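Local coordinates for putative antioxidant defense protein Mlr4105 (Mesorhizobium loti, PDB 3C1L), which probably acts as a peroxiredoxin-type antioxidant enzyme of the AhpD-like family, at residues G14-P19 with A40-D45. Sequence-based numbering, arbitrary orientation.
Sequences GELSEP and AYAFDD
Leu16 lays its CD2 methyl against the CB methyl of Ala42, 3.5 Å apart, a tight methyl-to-methyl touch. Its CG stands anti to the carbonyl carbon (chi1 -63°), and with chi2 at 174° CD1 runs on from CA while CD2 is the branch turned to Ala42. Phe24 of helix 18-31 touches both residues, and Leu16 also lies on Lys21 of that helix. Beside this patch a single water spans the two segments. It accepts from Ser17 N at 3.2 Å and donates to Ala42 O at 2.7 Å and to Asp45 OD1 at 2.6 Å, tying the backbone just before one helix to a carbonyl and a carboxylate of the other segment. Ser17 OG and the Asp45 carboxylate are modelled too close together to define a direct bond; Ser17 OG and Asp45 OD1 each hydrogen-bond to Thr20 OG1, in the first turn of helix 18-31. Ser17 is the N-cap of that helix, and Asp44, which closes the type I turn begun at Tyr41, is the N-cap of helix 45-60. The contact thus brings two helix starts together at the surface, while Tyr41 and Phe43 meet Trp156 of a second subunit edge-to-face. With one methyl pair and no direct hydrogen bond between the segments, the polar link rests on shared water and Thr20, and the nearby helix N-termini would probably favour a charged Asp45.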
loop_
_atom_site.group_PDB
_atom_site.type_symbol
_atom_site.label_atom_id
_atom_site.label_comp_id
_atom_site.label_asym_id
_atom_site.label_seq_id
_atom_site.Cartn_x
_atom_site.Cartn_y
_atom_site.Cartn_z
ATOM N N GLY B 14 26.140 29.894 -14.376
ATOM C CA GLY B 14 26.987 30.716 -15.238
ATOM C C GLY B 14 26.793 30.302 -16.678
ATOM O O GLY B 14 25.838 29.613 -16.998
ATOM N N GLU B 15 27.703 30.717 -17.546
ATOM C CA GLU B 15 27.637 30.364 -18.965
ATOM C C GLU B 15 27.878 28.879 -19.235
ATOM O O GLU B 15 28.598 28.191 -18.513
ATOM C CB GLU B 15 28.653 31.165 -19.778
ATOM C CG GLU B 15 28.178 32.497 -20.238
ATOM C CD GLU B 15 29.198 33.157 -21.137
ATOM O OE1 GLU B 15 30.130 33.811 -20.608
ATOM O OE2 GLU B 15 29.069 33.022 -22.376
ATOM N N LEU B 16 27.257 28.408 -20.305
ATOM C CA LEU B 16 27.516 27.086 -20.840
ATOM C C LEU B 16 28.939 27.051 -21.367
ATOM O O LEU B 16 29.425 28.035 -21.918
ATOM C CB LEU B 16 26.565 26.790 -21.989
ATOM C CG LEU B 16 25.076 26.745 -21.682
ATOM C CD1 LEU B 16 24.319 26.579 -22.986
ATOM C CD2 LEU B 16 24.756 25.619 -20.705
ATOM N N SER B 17 29.605 25.914 -21.207
ATOM C CA SER B 17 30.939 25.762 -21.772
ATOM C C SER B 17 30.783 25.759 -23.263
ATOM O O SER B 17 29.713 25.459 -23.765
ATOM C CB SER B 17 31.591 24.458 -21.308
ATOM O OG SER B 17 30.779 23.314 -21.584
ATOM N N GLU B 18 31.838 26.096 -23.991
ATOM C CA GLU B 18 31.768 26.058 -25.454
ATOM C C GLU B 18 31.463 24.667 -26.047
ATOM O O GLU B 18 30.771 24.582 -27.072
ATOM C CB GLU B 18 33.029 26.635 -26.064
ATOM C CG GLU B 18 32.980 28.163 -26.149
ATOM C CD GLU B 18 31.847 28.655 -27.042
ATOM O OE1 GLU B 18 31.154 27.816 -27.679
ATOM O OE2 GLU B 18 31.658 29.880 -27.111
ATOM N N PRO B 19 31.986 23.590 -25.425
ATOM C CA PRO B 19 31.576 22.237 -25.732
ATOM C C PRO B 19 30.079 21.964 -25.571
ATOM O O PRO B 19 29.505 21.259 -26.388
ATOM C CB PRO B 19 32.386 21.407 -24.736
ATOM C CG PRO B 19 33.621 22.168 -24.547
ATOM C CD PRO B 19 33.308 23.608 -24.774
ATOM N N ALA B 40 19.040 20.935 -17.447
ATOM C CA ALA B 40 19.127 20.706 -15.986
ATOM C C ALA B 40 20.565 20.351 -15.519
ATOM O O ALA B 40 21.008 20.776 -14.460
ATOM C CB ALA B 40 18.118 19.587 -15.555
ATOM N N TYR B 41 21.282 19.557 -16.316
ATOM C CA TYR B 41 22.642 19.092 -15.991
ATOM C C TYR B 41 23.762 19.982 -16.510
ATOM O O TYR B 41 24.942 19.693 -16.267
ATOM C CB TYR B 41 22.854 17.643 -16.494
ATOM C CG TYR B 41 22.119 16.625 -15.657
ATOM C CD1 TYR B 41 22.661 16.166 -14.465
ATOM C CD2 TYR B 41 20.894 16.131 -16.035
ATOM C CE1 TYR B 41 22.002 15.236 -13.675
ATOM C CE2 TYR B 41 20.213 15.213 -15.223
ATOM C CZ TYR B 41 20.792 14.778 -14.045
ATOM O OH TYR B 41 20.168 13.872 -13.239
ATOM N N ALA B 42 23.422 21.087 -17.176
ATOM C CA ALA B 42 24.458 21.916 -17.822
ATOM C C ALA B 42 25.227 22.823 -16.852
ATOM O O ALA B 42 26.196 23.464 -17.258
ATOM C CB ALA B 42 23.863 22.732 -18.944
ATOM N N PHE B 43 24.818 22.877 -15.583
ATOM C CA PHE B 43 25.564 23.662 -14.561
ATOM C C PHE B 43 26.911 22.998 -14.229
ATOM O O PHE B 43 27.770 23.620 -13.612
ATOM C CB PHE B 43 24.747 23.850 -13.269
ATOM C CG PHE B 43 24.535 22.554 -12.464
ATOM C CD1 PHE B 43 25.483 22.113 -11.548
ATOM C CD2 PHE B 43 23.399 21.809 -12.626
ATOM C CE1 PHE B 43 25.290 20.956 -10.820
ATOM C CE2 PHE B 43 23.200 20.627 -11.894
ATOM C CZ PHE B 43 24.151 20.209 -10.996
ATOM N N ASP B 44 27.078 21.742 -14.658
ATOM C CA ASP B 44 28.293 20.959 -14.470
ATOM C C ASP B 44 28.526 20.003 -15.673
ATOM O O ASP B 44 27.868 18.974 -15.784
ATOM C CB ASP B 44 28.095 20.158 -13.167
ATOM C CG ASP B 44 29.388 19.627 -12.578
ATOM O OD1 ASP B 44 30.396 19.497 -13.290
ATOM O OD2 ASP B 44 29.394 19.358 -11.361
ATOM N N ASP B 45 29.456 20.325 -16.569
ATOM C CA ASP B 45 29.709 19.495 -17.759
ATOM C C ASP B 45 30.073 18.068 -17.384
ATOM O O ASP B 45 30.029 17.175 -18.226
ATOM C CB ASP B 45 30.878 20.056 -18.600
ATOM C CG ASP B 45 30.473 21.201 -19.516
ATOM O OD1 ASP B 45 29.327 21.696 -19.394
ATOM O OD2 ASP B 45 31.322 21.610 -20.354
HETATM O O HOH W 1 28.134 23.955 -19.090
#